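Local coordinates for fervidolysin (Fervidobacterium pennivorans, PDB 1R6V), which degrades keratin into peptides as a calcium-binding serine protease of the subtilisin family, letting its bacterium grow on native feathers, at residues E129-E134 against N365-N370; N133-L138 against G216-A221; D571-V576 against G608-L613. The protein carries 1 engineered substitution. All coordinates share one frame; numbering follows the deposited sequence.

How the contacts relate
Contacts 1 and 2 are neighbours in the catalytic part of the chain, their centres about 10 Å apart. Both start from the same run of chain, sharing Asn133 and Glu134, and each supplies one ligand to the same calcium ion. Contact 1 lies at the surface and joins two loops by a carboxylate grip beside a small apolar patch. Contact 2 is buried and, between its two segments, wholly apolar. Contact 3, in the second beta-sandwich domain, has its centre about 86 Å from that of contact 1; it is a largely buried pairing of two strands through backbone hydrogen bonds, with side chains packing over the sheet and exposed ends at Asp571 and Leu612.

Contact 1. Residues E129-E134 against N365-N370; sequences EELSNE and NVPATN. With CA (calcium ion), chain B.
At the carboxylate of Glu130, Thr369 OG1 lies close to the plane and bonds OE2 at 2.7 Å on its syn lone pair. Thr369 N stands to one side, 34° out of the plane, and gives to OE1 at 2.8 Å, also from the syn direction; Ala368 CA lies on that same side, 3.3 Å from OE1. From the opposite side Gly216 N donates to OE1 as well. The Thr369 methyl CG2 rests against OE2 in van der Waals contact. The Glu130 chain runs extended beyond CG (chi2 -162°), which carries the acid across to the other loop. Thr369 OG1 also bonds to Lys215 NZ. A type I beta turn from Glu129 to Ser132 presents these groups next to the calcium site of this subtilisin-like domain, where Glu129 OE1 binds the calcium ion at 2.4 Å. An alanine in place of Glu130 is likely to leave the amide and hydroxyl of Thr369, and Gly216 N, without the carboxylate that takes all three. Alongside, Leu131 forks over the inverse gamma turn centred on Pro367: its CD1 presses tightly on Val366 CG1 at 3.5 Å, and its CD2 meets Pro367 CG at 3.7 Å.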
# COMPACT_ATOMS: atom_id res chain seq x y z
N GLU A 129 31.94 -12.19 21.08
CA GLU A 129 32.62 -11.60 19.93
C GLU A 129 33.54 -10.48 20.36
O GLU A 129 33.25 -9.78 21.33
CB GLU A 129 31.59 -11.02 18.95
CG GLU A 129 30.40 -11.93 18.74
CD GLU A 129 30.77 -13.22 18.08
OE1 GLU A 129 30.82 -13.24 16.83
OE2 GLU A 129 31.03 -14.22 18.80
N GLU A 130 34.62 -10.28 19.62
CA GLU A 130 35.58 -9.24 19.97
C GLU A 130 34.97 -7.84 20.02
O GLU A 130 35.47 -6.99 20.75
CB GLU A 130 36.75 -9.27 18.99
CG GLU A 130 36.37 -8.90 17.58
CD GLU A 130 37.40 -9.33 16.57
OE1 GLU A 130 37.13 -9.20 15.37
OE2 GLU A 130 38.50 -9.80 16.98
N LEU A 131 33.90 -7.58 19.26
CA LEU A 131 33.29 -6.26 19.29
C LEU A 131 32.04 -6.17 20.16
O LEU A 131 31.32 -5.17 20.12
CB LEU A 131 32.95 -5.80 17.86
CG LEU A 131 34.15 -5.81 16.89
CD1 LEU A 131 33.70 -5.35 15.50
CD2 LEU A 131 35.27 -4.90 17.43
N SER A 132 31.80 -7.20 20.98
CA SER A 132 30.63 -7.23 21.86
C SER A 132 30.42 -5.96 22.67
O SER A 132 29.29 -5.54 22.89
CB SER A 132 30.72 -8.38 22.87
OG SER A 132 30.78 -9.64 22.26
N ASN A 133 31.52 -5.36 23.13
CA ASN A 133 31.39 -4.17 23.98
C ASN A 133 30.67 -3.02 23.30
O ASN A 133 30.09 -2.15 23.96
CB ASN A 133 32.76 -3.69 24.46
CG ASN A 133 33.60 -3.11 23.33
OD1 ASN A 133 34.01 -3.82 22.42
ND2 ASN A 133 33.84 -1.81 23.39
N GLU A 134 30.69 -3.00 21.98
CA GLU A 134 30.04 -1.91 21.28
C GLU A 134 28.59 -2.15 20.88
O GLU A 134 27.93 -1.24 20.41
CB GLU A 134 30.86 -1.54 20.05
CG GLU A 134 32.15 -0.87 20.43
CD GLU A 134 32.75 -0.10 19.30
OE1 GLU A 134 33.31 -0.75 18.40
OE2 GLU A 134 32.64 1.15 19.33
N ASN A 365 38.58 2.42 12.09
CA ASN A 365 39.02 2.29 13.47
C ASN A 365 38.45 1.07 14.20
O ASN A 365 38.92 0.71 15.27
CB ASN A 365 38.68 3.57 14.25
CG ASN A 365 39.39 4.79 13.69
OD1 ASN A 365 40.61 4.79 13.56
ND2 ASN A 365 38.63 5.82 13.33
N VAL A 366 37.43 0.44 13.62
CA VAL A 366 36.82 -0.73 14.24
C VAL A 366 37.86 -1.83 14.39
O VAL A 366 38.38 -2.35 13.40
CB VAL A 366 35.62 -1.24 13.40
CG1 VAL A 366 35.00 -2.47 14.06
CG2 VAL A 366 34.59 -0.13 13.27
N PRO A 367 38.18 -2.21 15.64
CA PRO A 367 39.18 -3.24 15.93
C PRO A 367 38.81 -4.70 15.62
O PRO A 367 39.00 -5.58 16.46
CB PRO A 367 39.49 -3.00 17.40
CG PRO A 367 38.14 -2.60 17.96
CD PRO A 367 37.59 -1.67 16.88
N ALA A 368 38.28 -4.95 14.42
CA ALA A 368 37.92 -6.32 14.02
C ALA A 368 39.19 -7.05 13.58
O ALA A 368 40.13 -6.44 13.08
CB ALA A 368 36.92 -6.28 12.85
N THR A 369 39.23 -8.37 13.77
CA THR A 369 40.42 -9.11 13.37
C THR A 369 40.12 -10.15 12.29
O THR A 369 40.89 -11.08 12.09
CB THR A 369 41.07 -9.82 14.59
OG1 THR A 369 40.17 -10.78 15.13
CG2 THR A 369 41.43 -8.81 15.66
N ASN A 370 39.01 -9.96 11.59
CA ASN A 370 38.62 -10.91 10.55
C ASN A 370 38.74 -10.33 9.15
O ASN A 370 38.31 -10.96 8.17
CB ASN A 370 37.18 -11.38 10.79
CG ASN A 370 36.20 -10.23 10.87
OD1 ASN A 370 36.57 -9.07 10.67
ND2 ASN A 370 34.94 -10.55 11.16
CA CA B . 30.89 -12.60 14.54

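Contact 2. Residues N133-L138 against G216-A221; sequences NELWGL and GIVGVA. With CA (calcium ion), chain B.
Leu135, just before helix 136-140, and Leu138, in its first turn, both point to the loop 216-221. Leu135 crosses Ile217 at about a right angle: CD2 lies 3.9 Å from Ile217 CG2, and both of its methyls meet Ile217 CB. Its CD1 reaches on to the backbone N of Val218 at 3.8 Å and to Val218 CG1. Leu138 instead divides its two methyls between two residues, at a slant to both. Its CD1 sits 4.0 Å from Val218 CG1 and near the carbonyl O of that residue, whereas CD2 packs on Val220 CG2 at 3.6 Å, the closest approach between the two segments. Val218 CG1 is thus touched by both leucines; with chi1 at 56° this methyl is placed between its own backbone N and carbonyl carbon, where CD1 of each leucine can reach it. Leu135 is the N-cap residue of helix 136-140 and the centre of an inverse gamma turn, so the chain bends just where this apolar surface begins. The loop 216-221 leads from the calcium site towards strand 225-230 of the central sheet of the subtilase domain, and helix 380-397 touches it at Val220. Ile217 O binds the calcium ion at 2.3 Å, together with Glu129, Asp171, Lys211, Asp213 and Lys215. Ile217 therefore faces two environments, its carbonyl turned to the metal and its side chain to Leu135, and the dispersion contacts of the leucines probably help to fix the backbone that delivers this ligand.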
# COMPACT_ATOMS: atom_id res chain seq x y z
N ASN A 133 31.52 -5.36 23.13
CA ASN A 133 31.39 -4.17 23.98
C ASN A 133 30.67 -3.02 23.30
O ASN A 133 30.09 -2.15 23.96
CB ASN A 133 32.76 -3.69 24.46
CG ASN A 133 33.60 -3.11 23.33
OD1 ASN A 133 34.01 -3.82 22.42
ND2 ASN A 133 33.84 -1.81 23.39
N GLU A 134 30.69 -3.00 21.98
CA GLU A 134 30.04 -1.91 21.28
C GLU A 134 28.59 -2.15 20.88
O GLU A 134 27.93 -1.24 20.41
CB GLU A 134 30.86 -1.54 20.05
CG GLU A 134 32.15 -0.87 20.43
CD GLU A 134 32.75 -0.10 19.30
OE1 GLU A 134 33.31 -0.75 18.40
OE2 GLU A 134 32.64 1.15 19.33
N LEU A 135 28.11 -3.38 21.08
CA LEU A 135 26.74 -3.71 20.70
C LEU A 135 25.71 -3.36 21.77
O LEU A 135 25.06 -4.24 22.34
CB LEU A 135 26.66 -5.20 20.35
CG LEU A 135 27.64 -5.59 19.23
CD1 LEU A 135 27.53 -7.09 18.94
CD2 LEU A 135 27.35 -4.77 17.98
N TRP A 136 25.55 -2.06 22.02
CA TRP A 136 24.61 -1.60 23.04
C TRP A 136 23.16 -1.98 22.73
O TRP A 136 22.35 -2.17 23.64
CB TRP A 136 24.72 -0.08 23.21
CG TRP A 136 24.01 0.72 22.16
CD1 TRP A 136 24.52 1.16 20.97
CD2 TRP A 136 22.67 1.20 22.22
NE1 TRP A 136 23.58 1.90 20.30
CE2 TRP A 136 22.43 1.94 21.04
CE3 TRP A 136 21.64 1.09 23.17
CZ2 TRP A 136 21.21 2.55 20.78
CZ3 TRP A 136 20.42 1.70 22.91
CH2 TRP A 136 20.21 2.42 21.72
N GLY A 137 22.85 -2.10 21.44
CA GLY A 137 21.49 -2.46 21.05
C GLY A 137 21.11 -3.84 21.53
O GLY A 137 19.97 -4.07 21.93
N LEU A 138 22.04 -4.78 21.50
CA LEU A 138 21.74 -6.13 21.97
C LEU A 138 21.48 -6.09 23.47
O LEU A 138 20.58 -6.76 23.98
CB LEU A 138 22.90 -7.08 21.69
CG LEU A 138 23.22 -7.30 20.21
CD1 LEU A 138 24.32 -8.35 20.09
CD2 LEU A 138 21.95 -7.76 19.47
N GLY A 216 34.38 -9.94 14.94
CA GLY A 216 33.43 -8.90 14.55
C GLY A 216 32.24 -8.76 15.49
O GLY A 216 32.42 -8.73 16.71
N ILE A 217 31.03 -8.68 14.94
CA ILE A 217 29.84 -8.55 15.77
C ILE A 217 29.02 -9.83 15.70
O ILE A 217 29.48 -10.85 15.19
CB ILE A 217 28.95 -7.35 15.31
CG1 ILE A 217 28.41 -7.58 13.89
CG2 ILE A 217 29.79 -6.07 15.27
CD1 ILE A 217 27.05 -6.91 13.64
N VAL A 218 27.82 -9.81 16.26
CA VAL A 218 26.95 -10.98 16.20
C VAL A 218 25.54 -10.41 16.08
O VAL A 218 25.26 -9.33 16.59
CB VAL A 218 27.11 -11.89 17.46
CG1 VAL A 218 26.85 -11.09 18.72
CG2 VAL A 218 26.17 -13.10 17.36
N GLY A 219 24.68 -11.11 15.35
CA GLY A 219 23.32 -10.63 15.16
C GLY A 219 22.41 -10.98 16.32
O GLY A 219 22.79 -11.70 17.23
N VAL A 220 21.21 -10.42 16.29
CA VAL A 220 20.19 -10.68 17.31
C VAL A 220 19.81 -12.16 17.25
O VAL A 220 19.54 -12.79 18.28
CB VAL A 220 18.93 -9.84 17.02
CG1 VAL A 220 17.81 -10.27 17.94
CG2 VAL A 220 19.24 -8.34 17.20
N ALA A 221 19.78 -12.69 16.03
CA ALA A 221 19.39 -14.07 15.75
C ALA A 221 20.52 -14.77 14.97
O ALA A 221 20.41 -15.02 13.77
CB ALA A 221 18.09 -14.08 14.92
CA CA B . 30.89 -12.60 14.54

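Contact 3. Residues D571-V576 against G608-L613; sequences DPQFVV and GIQTLL
Gln573 and Gln610 form a hydrogen-bonded pair of an antiparallel sheet in the second beta-sandwich domain, joining strand 573-577 to strand 604-610. Gln573 N gives to Gln610 O at 2.9 Å, and Gln610 N returns to Gln573 O at 3.1 Å. Val575 and Gly608 form a second reciprocal pair of hydrogen bonds. Here Gly608 N reaches Val575 O at 2.8 Å, but Val575 N approaches Gly608 O from above, 41° out of the carbonyl plane. Between these pairs lies the non-hydrogen-bonded pair of Phe574 and Ile609. CA-H...O contacts support the pairing, one from Ile609 CA to Gln573 O at 3.3 Å and one from Pro572 CA to Gln610 O. The N-to-C directions of the short segments 573-576 and 608-610 make 137°, so the antiparallel pair is markedly twisted. On the face carrying Gln573, Val575 and Gln610, the two glutamine chains lie side by side, pointing the same way. Gln610 CG sits between its own backbone N and carbonyl carbon (chi1 61°), where it meets Val575 CG2 at 3.7 Å; the two side chains cross at about a right angle, and Leu6 of the propeptide packs against both. Gly608 brings no side chain to this face. The other face bears Phe574 and Ile609; the Phe574 ring meets Phe562 edge-to-face and also touches Tyr596. Beyond the paired strands, Asp571 and Leu612 run alongside each other at the exposed end of the contact. Over on the Phe574 side, ring carbon CD1 of Phe574 stands 3.6 Å from Gly608 O.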
# COMPACT_ATOMS: atom_id res chain seq x y z
N ASP A 571 -42.36 13.77 -30.33
CA ASP A 571 -42.30 12.79 -29.25
C ASP A 571 -40.97 12.79 -28.50
O ASP A 571 -40.24 11.80 -28.52
CB ASP A 571 -42.57 11.38 -29.79
CG ASP A 571 -43.91 11.27 -30.49
OD1 ASP A 571 -44.89 11.84 -29.98
OD2 ASP A 571 -43.97 10.60 -31.55
N PRO A 572 -40.65 13.90 -27.83
CA PRO A 572 -39.38 13.95 -27.09
C PRO A 572 -39.43 13.05 -25.86
O PRO A 572 -40.44 13.00 -25.15
CB PRO A 572 -39.26 15.43 -26.73
CG PRO A 572 -40.70 15.84 -26.54
CD PRO A 572 -41.38 15.18 -27.73
N GLN A 573 -38.35 12.33 -25.61
CA GLN A 573 -38.31 11.47 -24.44
C GLN A 573 -37.01 11.64 -23.67
O GLN A 573 -35.96 11.88 -24.26
CB GLN A 573 -38.46 10.00 -24.83
CG GLN A 573 -39.75 9.65 -25.53
CD GLN A 573 -39.94 8.15 -25.65
OE1 GLN A 573 -40.20 7.47 -24.66
NE2 GLN A 573 -39.79 7.63 -26.87
N PHE A 574 -37.13 11.55 -22.35
CA PHE A 574 -36.00 11.62 -21.44
C PHE A 574 -35.53 10.19 -21.33
O PHE A 574 -36.33 9.28 -21.12
CB PHE A 574 -36.46 12.13 -20.07
CG PHE A 574 -35.44 11.92 -18.97
CD1 PHE A 574 -34.10 12.26 -19.15
CD2 PHE A 574 -35.85 11.43 -17.73
CE1 PHE A 574 -33.18 12.12 -18.11
CE2 PHE A 574 -34.93 11.28 -16.69
CZ PHE A 574 -33.59 11.63 -16.88
N VAL A 575 -34.23 9.98 -21.48
CA VAL A 575 -33.66 8.65 -21.44
C VAL A 575 -32.51 8.54 -20.47
O VAL A 575 -31.65 9.41 -20.42
CB VAL A 575 -33.13 8.25 -22.82
CG1 VAL A 575 -32.74 6.77 -22.83
CG2 VAL A 575 -34.20 8.53 -23.88
N VAL A 576 -32.49 7.45 -19.71
CA VAL A 576 -31.40 7.18 -18.78
C VAL A 576 -30.59 6.12 -19.51
O VAL A 576 -31.08 5.03 -19.81
CB VAL A 576 -31.93 6.64 -17.45
CG1 VAL A 576 -30.77 6.30 -16.53
CG2 VAL A 576 -32.82 7.68 -16.79
N GLY A 608 -30.05 11.54 -21.37
CA GLY A 608 -30.14 11.98 -22.75
C GLY A 608 -31.56 12.31 -23.14
O GLY A 608 -32.51 12.14 -22.37
N ILE A 609 -31.70 12.79 -24.36
CA ILE A 609 -32.99 13.12 -24.92
C ILE A 609 -33.00 12.59 -26.35
O ILE A 609 -32.00 12.68 -27.06
CB ILE A 609 -33.23 14.64 -24.90
CG1 ILE A 609 -33.36 15.10 -23.44
CG2 ILE A 609 -34.49 14.99 -25.68
CD1 ILE A 609 -33.71 16.53 -23.27
N GLN A 610 -34.11 11.99 -26.73
CA GLN A 610 -34.27 11.48 -28.09
C GLN A 610 -35.61 11.98 -28.63
O GLN A 610 -36.54 12.23 -27.88
CB GLN A 610 -34.24 9.95 -28.12
CG GLN A 610 -35.33 9.27 -27.32
CD GLN A 610 -35.38 7.76 -27.57
OE1 GLN A 610 -36.26 7.26 -28.27
NE2 GLN A 610 -34.42 7.04 -27.00
N THR A 611 -35.67 12.12 -29.95
CA THR A 611 -36.89 12.56 -30.63
C THR A 611 -37.06 11.66 -31.85
O THR A 611 -36.08 11.21 -32.43
CB THR A 611 -36.76 14.03 -31.08
OG1 THR A 611 -37.91 14.40 -31.86
CG2 THR A 611 -35.51 14.22 -31.92
N LEU A 612 -38.31 11.41 -32.25
CA LEU A 612 -38.60 10.55 -33.39
C LEU A 612 -38.09 11.14 -34.70
O LEU A 612 -37.57 10.42 -35.56
CB LEU A 612 -40.11 10.29 -33.49
CG LEU A 612 -40.58 9.14 -34.39
CD1 LEU A 612 -40.07 7.82 -33.83
CD2 LEU A 612 -42.11 9.12 -34.46
N LEU A 613 -38.24 12.45 -34.86
CA LEU A 613 -37.78 13.14 -36.06
C LEU A 613 -36.62 14.06 -35.75
O LEU A 613 -36.54 14.64 -34.67
CB LEU A 613 -38.94 13.94 -36.67
CG LEU A 613 -40.17 13.13 -37.08
CD1 LEU A 613 -41.28 14.06 -37.53
CD2 LEU A 613 -39.81 12.15 -38.20